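Local coordinates for protein macrophomate synthase intermolecular Diels-Alderase (Macrophoma commelinae, PDB 1IZC) that is a TIM-barrel enzyme of the HpcH/HpaI aldolase/citrate lyase family and holds a magnesium ion and pyruvic acid, at residues A[21-26]-A[88-93]; A[131-136]-A[198-203]; A[252-257]-A[269-274]. The protein carries 1 engineered substitution. One frame throughout, in Å; residues are numbered along the deposited sequence.

Contact 1: residues A[21-26]-A[88-93]; sequences MLTYPG and AQHHSE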
loop_
_atom_site.group_PDB
_atom_site.type_symbol
_atom_site.label_atom_id
_atom_site.label_comp_id
_atom_site.label_asym_id
_atom_site.label_seq_id
_atom_site.Cartn_x
_atom_site.Cartn_y
_atom_site.Cartn_z
ATOM N N MET A 21 -22.710 14.180 -9.666
ATOM C CA MET A 21 -21.376 13.581 -9.762
ATOM C C MET A 21 -21.303 12.427 -8.777
ATOM O O MET A 21 -21.756 12.541 -7.633
ATOM C CB MET A 21 -20.294 14.613 -9.455
ATOM C CG MET A 21 -20.353 15.830 -10.387
ATOM S SD MET A 21 -18.866 16.822 -10.313
ATOM C CE MET A 21 -18.828 17.241 -8.589
ATOM N N LEU A 22 -20.707 11.322 -9.207
ATOM C CA LEU A 22 -20.652 10.134 -8.361
ATOM C C LEU A 22 -19.676 10.198 -7.194
ATOM O O LEU A 22 -19.566 9.247 -6.420
ATOM C CB LEU A 22 -20.399 8.899 -9.231
ATOM C CG LEU A 22 -21.504 8.645 -10.270
ATOM C CD1 LEU A 22 -21.117 7.442 -11.115
ATOM C CD2 LEU A 22 -22.851 8.406 -9.589
ATOM N N THR A 23 -18.987 11.328 -7.074
ATOM C CA THR A 23 -18.071 11.593 -5.969
ATOM C C THR A 23 -18.873 12.211 -4.822
ATOM O O THR A 23 -18.332 12.487 -3.747
ATOM C CB THR A 23 -16.977 12.588 -6.374
ATOM O OG1 THR A 23 -17.574 13.676 -7.089
ATOM C CG2 THR A 23 -15.932 11.909 -7.252
ATOM N N TYR A 24 -20.163 12.430 -5.066
ATOM C CA TYR A 24 -21.060 12.995 -4.055
ATOM C C TYR A 24 -22.126 11.978 -3.676
ATOM O O TYR A 24 -22.472 11.100 -4.470
ATOM C CB TYR A 24 -21.694 14.298 -4.555
ATOM C CG TYR A 24 -20.764 15.461 -4.363
ATOM C CD1 TYR A 24 -19.830 15.807 -5.334
ATOM C CD2 TYR A 24 -20.746 16.158 -3.156
ATOM C CE1 TYR A 24 -18.895 16.821 -5.106
ATOM C CE2 TYR A 24 -19.817 17.167 -2.917
ATOM C CZ TYR A 24 -18.894 17.496 -3.896
ATOM O OH TYR A 24 -17.980 18.515 -3.672
ATOM N N PRO A 25 -22.674 12.084 -2.453
ATOM C CA PRO A 25 -23.692 11.118 -2.038
ATOM C C PRO A 25 -24.985 11.108 -2.823
ATOM O O PRO A 25 -25.512 12.159 -3.189
ATOM C CB PRO A 25 -23.943 11.479 -0.575
ATOM C CG PRO A 25 -23.817 12.977 -0.594
ATOM C CD PRO A 25 -22.549 13.172 -1.467
ATOM N N GLY A 26 -25.481 9.903 -3.080
ATOM C CA GLY A 26 -26.753 9.753 -3.754
ATOM C C GLY A 26 -27.820 10.097 -2.726
ATOM O O GLY A 26 -27.523 10.220 -1.529
ATOM N N ALA A 88 -17.714 1.932 -4.780
ATOM C CA ALA A 88 -19.102 1.465 -4.664
ATOM C C ALA A 88 -20.037 2.280 -5.551
ATOM O O ALA A 88 -20.882 1.729 -6.262
ATOM C CB ALA A 88 -19.577 1.551 -3.207
ATOM N N GLN A 89 -19.908 3.598 -5.501
ATOM C CA GLN A 89 -20.779 4.428 -6.300
ATOM C C GLN A 89 -20.433 4.454 -7.781
ATOM O O GLN A 89 -21.325 4.452 -8.614
ATOM C CB GLN A 89 -20.825 5.855 -5.730
ATOM C CG GLN A 89 -21.557 5.918 -4.391
ATOM C CD GLN A 89 -22.250 7.257 -4.140
ATOM O OE1 GLN A 89 -23.480 7.325 -4.014
ATOM N NE2 GLN A 89 -21.466 8.319 -4.053
ATOM N N HIS A 90 -19.147 4.445 -8.121
ATOM C CA HIS A 90 -18.771 4.503 -9.537
ATOM C C HIS A 90 -18.957 3.180 -10.274
ATOM O O HIS A 90 -19.451 3.173 -11.396
ATOM C CB HIS A 90 -17.313 4.984 -9.683
ATOM C CG HIS A 90 -17.105 6.425 -9.307
ATOM N ND1 HIS A 90 -17.047 7.440 -10.241
ATOM C CD2 HIS A 90 -16.981 7.023 -8.095
ATOM C CE1 HIS A 90 -16.898 8.599 -9.619
ATOM N NE2 HIS A 90 -16.856 8.371 -8.321
ATOM N N HIS A 91 -18.580 2.061 -9.651
ATOM C CA HIS A 91 -18.724 0.763 -10.304
ATOM C C HIS A 91 -20.164 0.226 -10.366
ATOM O O HIS A 91 -20.437 -0.786 -11.027
ATOM C CB HIS A 91 -17.764 -0.246 -9.667
ATOM C CG HIS A 91 -16.344 -0.083 -10.123
ATOM N ND1 HIS A 91 -15.613 1.072 -9.919
ATOM C CD2 HIS A 91 -15.534 -0.920 -10.815
ATOM C CE1 HIS A 91 -14.415 0.937 -10.469
ATOM N NE2 HIS A 91 -14.344 -0.262 -11.021
ATOM N N SER A 92 -21.087 0.901 -9.681
ATOM C CA SER A 92 -22.508 0.541 -9.750
ATOM C C SER A 92 -23.183 1.655 -10.570
ATOM O O SER A 92 -24.406 1.659 -10.752
ATOM C CB SER A 92 -23.151 0.519 -8.361
ATOM O OG SER A 92 -23.153 1.822 -7.802
ATOM N N GLU A 93 -22.363 2.585 -11.055
ATOM C CA GLU A 93 -22.796 3.766 -11.820
ATOM C C GLU A 93 -23.922 4.508 -11.118
ATOM O O GLU A 93 -24.893 4.938 -11.737
ATOM C CB GLU A 93 -23.193 3.403 -13.262
ATOM C CG GLU A 93 -21.995 2.866 -14.052
ATOM C CD GLU A 93 -22.173 2.938 -15.560
ATOM O OE1 GLU A 93 -22.389 4.054 -16.071
ATOM O OE2 GLU A 93 -22.083 1.883 -16.224
HETATM O O HOH W 1 -18.598 8.251 -4.017
#
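Leu22 sits on the imidazole of His90 with the methylene at its base: CB lies 3.7 Å from the centroid of the His90 ring, over the face, a CH-pi contact. Thr23 meets the same ring differently, its methyl CG2 coming up at the edge close to the ring plane. The isobutyl end of Leu22 runs on along the helix terminus, where CD1 comes within 4.1 Å of Glu93 C.

Beside this apolar patch, Gln89 reaches out of helix 78-91. CG stands beside the backbone N (chi1 -70°) and the chain is extended beyond it, which carries the amide to the backbone just after the type I turn Met21–Tyr24. There NE2 donates to Tyr24 O at 3.0 Å, approaching from well above the carbonyl plane, 59° out of it. On the other arm of the amide, OE1 takes a weak bond from Gly26 N at 3.4 Å. A water completes the set, accepting from Gln89 NE2 at 2.9 Å and donating to Leu22 O at 2.8 Å.

The helix ends here in a Schellman motif, with Glu93 at positive phi, while Ser92 OG donates back to Ala88 O at 2.7 Å. Glu93 OE1 forms a salt bridge with Arg18 of the second subunit, whose His91 also stacks on His90, so the contact borders a subunit interface.

The chemistry illustrates how one primary amide can help to anchor a segment that has no regular structure of its own. Because NE2 and OE1 serve a carbonyl and an N-H of the same segment, the two bonds, one of them weak, together favour one orientation of the Gln89 amide, and the buried carbonyl of Tyr24 gains a polar partner from helix 78-91; Pro25 O has its own in His177.

Contact 2: residues A[131-136]-A[198-203]; sequences EVREFV and AMPEIH
Arg133 and Glu201 meet in a salt bridge whose strength is concentrated in one bond. NE of Arg133 donates to OE2 of Glu201 at 2.7 Å, nearly straight at 168°, and the acceptor lies in the guanidinium plane. The reverse is not true, since OE2 is met from above its carboxylate plane; the two flat groups are turned 43° apart, and NH2 of Arg133 adds only weak bonds to Glu201 OE1 and OE2. The arginine, extended from CG to NE, crosses the glutamate at about a right angle. Glu201 folds over at chi2 (94°) to present its carboxylate, and its CB rests 3.9 Å from CG2 of Val136, one turn further along the helix.

Met199 covers one face of the guanidinium. Bent at its last torsion, it places CE 3.6 Å above the plane of the Arg133 guanidinium, toward the rim, and the same methyl lies 3.6 Å from Arg133 CG. Met199 also meets Val132 tip to tip, with CE 3.6 Å from Val132 CB.

In the (beta/alpha)8 barrel, helix 129-139 follows strand 120-123 on the outside of the barrel, whereas residues 198-203 form the loop that leads into strand 205-207. Strand 179-184 lies between these two strands in the sheet, and its side chains back the contact: Val132 and Ile202 both touch Pro182, and Val136 touches Ile180. The turn Met199–Ile202, of type I, sends Met199 and Glu201 toward the helix, while Ile202 adds a lighter touch, its CG2 standing 3.9 Å from CG1 of Val132. On the partly exposed side, Pro200 CD approaches the edge of the Arg133 guanidinium, at 4.1 Å from NH2.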
loop_
_atom_site.group_PDB
_atom_site.type_symbol
_atom_site.label_atom_id
_atom_site.label_comp_id
_atom_site.label_asym_id
_atom_site.label_seq_id
_atom_site.Cartn_x
_atom_site.Cartn_y
_atom_site.Cartn_z
ATOM N N GLU A 131 -25.525 12.352 22.202
ATOM C CA GLU A 131 -24.512 11.689 21.370
ATOM C C GLU A 131 -24.871 11.831 19.897
ATOM O O GLU A 131 -23.998 12.012 19.048
ATOM C CB GLU A 131 -24.405 10.201 21.717
ATOM C CG GLU A 131 -23.906 9.956 23.129
ATOM C CD GLU A 131 -23.938 8.499 23.523
ATOM O OE1 GLU A 131 -24.865 7.780 23.108
ATOM O OE2 GLU A 131 -23.031 8.076 24.268
ATOM N N VAL A 132 -26.162 11.738 19.597
ATOM C CA VAL A 132 -26.605 11.863 18.219
ATOM C C VAL A 132 -26.414 13.300 17.734
ATOM O O VAL A 132 -25.999 13.529 16.602
ATOM C CB VAL A 132 -28.087 11.452 18.072
ATOM C CG1 VAL A 132 -28.532 11.623 16.626
ATOM C CG2 VAL A 132 -28.268 10.000 18.517
ATOM N N ARG A 133 -26.704 14.276 18.586
ATOM C CA ARG A 133 -26.540 15.658 18.163
ATOM C C ARG A 133 -25.085 16.043 17.907
ATOM O O ARG A 133 -24.814 16.976 17.155
ATOM C CB ARG A 133 -27.230 16.603 19.156
ATOM C CG ARG A 133 -28.734 16.360 19.109
ATOM C CD ARG A 133 -29.608 17.449 19.698
ATOM N NE ARG A 133 -30.976 17.191 19.251
ATOM C CZ ARG A 133 -31.994 16.871 20.046
ATOM N NH1 ARG A 133 -31.818 16.786 21.359
ATOM N NH2 ARG A 133 -33.177 16.577 19.511
ATOM N N GLU A 134 -24.146 15.320 18.510
ATOM C CA GLU A 134 -22.740 15.605 18.251
ATOM C C GLU A 134 -22.453 15.197 16.811
ATOM O O GLU A 134 -21.656 15.840 16.119
ATOM C CB GLU A 134 -21.834 14.843 19.220
ATOM C CG GLU A 134 -21.795 15.469 20.603
ATOM C CD GLU A 134 -21.423 16.952 20.561
ATOM O OE1 GLU A 134 -20.319 17.287 20.071
ATOM O OE2 GLU A 134 -22.240 17.782 21.012
ATOM N N PHE A 135 -23.111 14.135 16.345
ATOM C CA PHE A 135 -22.913 13.713 14.961
ATOM C C PHE A 135 -23.612 14.678 14.018
ATOM O O PHE A 135 -23.119 14.968 12.932
ATOM C CB PHE A 135 -23.424 12.282 14.714
ATOM C CG PHE A 135 -22.382 11.228 14.973
ATOM C CD1 PHE A 135 -22.135 10.775 16.271
ATOM C CD2 PHE A 135 -21.589 10.754 13.934
ATOM C CE1 PHE A 135 -21.103 9.870 16.528
ATOM C CE2 PHE A 135 -20.550 9.844 14.182
ATOM C CZ PHE A 135 -20.307 9.406 15.472
ATOM N N VAL A 136 -24.770 15.187 14.417
ATOM C CA VAL A 136 -25.442 16.141 13.548
ATOM C C VAL A 136 -24.506 17.331 13.311
ATOM O O VAL A 136 -24.357 17.799 12.177
ATOM C CB VAL A 136 -26.760 16.616 14.173
ATOM C CG1 VAL A 136 -27.397 17.716 13.313
ATOM C CG2 VAL A 136 -27.704 15.439 14.301
ATOM N N ALA A 198 -37.524 9.518 18.755
ATOM C CA ALA A 198 -38.301 10.740 18.552
ATOM C C ALA A 198 -37.500 11.933 18.035
ATOM O O ALA A 198 -38.069 12.995 17.758
ATOM C CB ALA A 198 -39.005 11.128 19.867
ATOM N N MET A 199 -36.187 11.782 17.904
ATOM C CA MET A 199 -35.368 12.895 17.421
ATOM C C MET A 199 -35.728 13.251 15.984
ATOM O O MET A 199 -35.721 12.398 15.106
ATOM C CB MET A 199 -33.882 12.537 17.488
ATOM C CG MET A 199 -33.367 12.300 18.899
ATOM S SD MET A 199 -31.606 11.948 18.854
ATOM C CE MET A 199 -30.935 13.571 18.434
ATOM N N PRO A 200 -36.038 14.527 15.727
ATOM C CA PRO A 200 -36.399 14.986 14.383
ATOM C C PRO A 200 -35.213 14.865 13.426
ATOM O O PRO A 200 -35.378 14.793 12.205
ATOM C CB PRO A 200 -36.778 16.461 14.594
ATOM C CG PRO A 200 -36.939 16.616 16.057
ATOM C CD PRO A 200 -36.003 15.645 16.684
ATOM N N GLU A 201 -34.012 14.817 13.984
ATOM C CA GLU A 201 -32.814 14.755 13.151
ATOM C C GLU A 201 -32.501 13.412 12.502
ATOM O O GLU A 201 -31.762 13.376 11.522
ATOM C CB GLU A 201 -31.573 15.185 13.945
ATOM C CG GLU A 201 -31.643 16.601 14.522
ATOM C CD GLU A 201 -32.163 16.618 15.945
ATOM O OE1 GLU A 201 -32.976 15.734 16.305
ATOM O OE2 GLU A 201 -31.769 17.529 16.708
ATOM N N ILE A 202 -33.057 12.321 13.015
ATOM C CA ILE A 202 -32.708 11.010 12.471
ATOM C C ILE A 202 -33.545 10.498 11.315
ATOM O O ILE A 202 -34.695 10.898 11.138
ATOM C CB ILE A 202 -32.650 9.951 13.588
ATOM C CG1 ILE A 202 -34.054 9.596 14.099
ATOM C CG2 ILE A 202 -31.813 10.497 14.737
ATOM C CD1 ILE A 202 -34.063 8.387 15.045
ATOM N N HIS A 203 -32.949 9.600 10.529
ATOM C CA HIS A 203 -33.596 9.050 9.339
ATOM C C HIS A 203 -33.718 7.543 9.321
ATOM O O HIS A 203 -34.252 6.959 8.364
ATOM C CB HIS A 203 -32.824 9.513 8.105
ATOM C CG HIS A 203 -32.532 10.980 8.117
ATOM N ND1 HIS A 203 -31.292 11.492 8.435
ATOM C CD2 HIS A 203 -33.351 12.047 7.954
ATOM C CE1 HIS A 203 -31.361 12.811 8.473
ATOM N NE2 HIS A 203 -32.600 13.174 8.188
#

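Contact 3: residues A[252-257]-A[269-274]; sequences GGALSV and RAIAVQ
Peptide units are the flat groups that meet here, where strand 250-253 runs parallel to strand 271-275, Gly252 opposite Ile271 and Gly253 opposite Ala272. One face of this piece of sheet carries Ile271, whose CG2 touches CB of Ala254 at 3.8 Å; the other carries the methyl of Ala272, next to Gly253, which has no side chain to set against it.

Between the strands, Gly252 N donates to Ala270 O at 3.0 Å, Ala272 N to Gly252 O at 2.8 Å, and Ala254 N to Ala272 O at 2.9 Å. A CA-H...O contact from Ile271 also reaches Gly252 O. Beyond Ala254 the direct pairing ends, and a water lies 2.7 Å from Ala254 O and 2.8 Å from Val273 O; further on, Val257 comes back against the neighbouring strand, its CG2 3.9 Å from Val273 O.

These are the last two strands of the barrel, 250-253 and 271-275, joined by a beta-alpha-beta crossover through helix 260-265. Leu263 of that helix covers Ala254 and Ile271, while the other edge of strand 271-275 bonds to Leu43 and Gly45 of strand 43-48, closing the barrel.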
loop_
_atom_site.group_PDB
_atom_site.type_symbol
_atom_site.label_atom_id
_atom_site.label_comp_id
_atom_site.label_asym_id
_atom_site.label_seq_id
_atom_site.Cartn_x
_atom_site.Cartn_y
_atom_site.Cartn_z
ATOM N N GLY A 252 -31.324 -3.068 9.128
ATOM C CA GLY A 252 -30.876 -4.289 9.777
ATOM C C GLY A 252 -30.318 -5.308 8.804
ATOM O O GLY A 252 -30.156 -5.016 7.626
ATOM N N GLY A 253 -30.042 -6.508 9.301
ATOM C CA GLY A 253 -29.503 -7.553 8.449
ATOM C C GLY A 253 -30.427 -8.750 8.426
ATOM O O GLY A 253 -31.254 -8.914 9.312
ATOM N N ALA A 254 -30.311 -9.582 7.400
ATOM C CA ALA A 254 -31.143 -10.769 7.317
ATOM C C ALA A 254 -30.236 -11.991 7.395
ATOM O O ALA A 254 -29.479 -12.252 6.465
ATOM C CB ALA A 254 -31.921 -10.779 6.019
ATOM N N LEU A 255 -30.321 -12.723 8.504
ATOM C CA LEU A 255 -29.516 -13.926 8.716
ATOM C C LEU A 255 -29.691 -14.872 7.533
ATOM O O LEU A 255 -28.745 -15.529 7.097
ATOM C CB LEU A 255 -29.939 -14.612 10.021
ATOM C CG LEU A 255 -29.869 -13.731 11.276
ATOM C CD1 LEU A 255 -30.264 -14.555 12.496
ATOM C CD2 LEU A 255 -28.455 -13.169 11.443
ATOM N N SER A 256 -30.914 -14.945 7.026
ATOM C CA SER A 256 -31.218 -15.766 5.862
ATOM C C SER A 256 -32.145 -14.914 5.011
ATOM O O SER A 256 -32.998 -14.192 5.537
ATOM C CB SER A 256 -31.892 -17.081 6.266
ATOM O OG SER A 256 -33.151 -16.866 6.865
ATOM N N VAL A 257 -31.991 -14.985 3.697
ATOM C CA VAL A 257 -32.810 -14.155 2.833
ATOM C C VAL A 257 -34.314 -14.396 2.967
ATOM O O VAL A 257 -35.108 -13.490 2.710
ATOM C CB VAL A 257 -32.364 -14.296 1.365
ATOM C CG1 VAL A 257 -33.019 -13.224 0.510
ATOM C CG2 VAL A 257 -30.841 -14.156 1.281
ATOM N N ARG A 269 -36.676 -1.150 6.357
ATOM C CA ARG A 269 -36.730 -0.605 5.002
ATOM C C ARG A 269 -35.351 -0.567 4.347
ATOM O O ARG A 269 -35.202 -0.095 3.224
ATOM C CB ARG A 269 -37.373 0.785 5.006
ATOM C CG ARG A 269 -38.817 0.776 5.519
ATOM C CD ARG A 269 -39.780 0.102 4.540
ATOM N NE ARG A 269 -41.146 0.091 5.078
ATOM C CZ ARG A 269 -41.661 -0.899 5.801
ATOM N NH1 ARG A 269 -40.936 -1.975 6.072
ATOM N NH2 ARG A 269 -42.905 -0.810 6.272
ATOM N N ALA A 270 -34.345 -1.063 5.059
ATOM C CA ALA A 270 -32.979 -1.147 4.513
ATOM C C ALA A 270 -32.448 -2.417 5.139
ATOM O O ALA A 270 -32.241 -2.473 6.354
ATOM C CB ALA A 270 -32.140 0.045 4.934
ATOM N N ILE A 271 -32.241 -3.440 4.312
ATOM C CA ILE A 271 -31.792 -4.730 4.816
ATOM C C ILE A 271 -30.529 -5.228 4.123
ATOM O O ILE A 271 -30.479 -5.285 2.900
ATOM C CB ILE A 271 -32.881 -5.803 4.597
ATOM C CG1 ILE A 271 -34.223 -5.312 5.159
ATOM C CG2 ILE A 271 -32.457 -7.117 5.255
ATOM C CD1 ILE A 271 -35.388 -6.248 4.837
ATOM N N ALA A 272 -29.516 -5.581 4.910
ATOM C CA ALA A 272 -28.286 -6.131 4.342
ATOM C C ALA A 272 -28.615 -7.618 4.208
ATOM O O ALA A 272 -28.812 -8.298 5.216
ATOM C CB ALA A 272 -27.129 -5.925 5.298
ATOM N N VAL A 273 -28.687 -8.109 2.973
ATOM C CA VAL A 273 -29.050 -9.501 2.740
ATOM C C VAL A 273 -27.890 -10.467 2.561
ATOM O O VAL A 273 -28.101 -11.662 2.366
ATOM C CB VAL A 273 -30.010 -9.623 1.529
ATOM C CG1 VAL A 273 -31.302 -8.829 1.810
ATOM C CG2 VAL A 273 -29.336 -9.130 0.267
ATOM N N GLN A 274 -26.671 -9.950 2.624
ATOM C CA GLN A 274 -25.479 -10.785 2.498
ATOM C C GLN A 274 -24.351 -9.997 3.170
ATOM O O GLN A 274 -24.416 -8.769 3.268
ATOM C CB GLN A 274 -25.203 -11.041 1.011
ATOM C CG GLN A 274 -24.543 -12.368 0.646
ATOM C CD GLN A 274 -24.869 -13.514 1.587
ATOM O OE1 GLN A 274 -24.210 -13.688 2.614
ATOM N NE2 GLN A 274 -25.880 -14.301 1.244
HETATM O O HOH W 2 -28.706 -13.634 4.275
#

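In the fold
From the N terminus, contact 1 closes the first long loop: the segment leading into helix 28-37 returns to the end of helix 78-91 after the chain has laid down strands 43-48 and 66-70. Contact 2 opens later, on helix 129-139, and closes another loop with 61 residues between its segments at the approach to strand 205-207. Contact 3 is much more local, with 11 residues between its segments, which lie on neighbouring strands. The three follow in series, none nesting or crossing, with centres 22 to 25 Å apart. Together they tie the N-terminal segment to an outer helix, an outer helix to the loop between helix 193-197 and strand 205-207, and two barrel strands to each other.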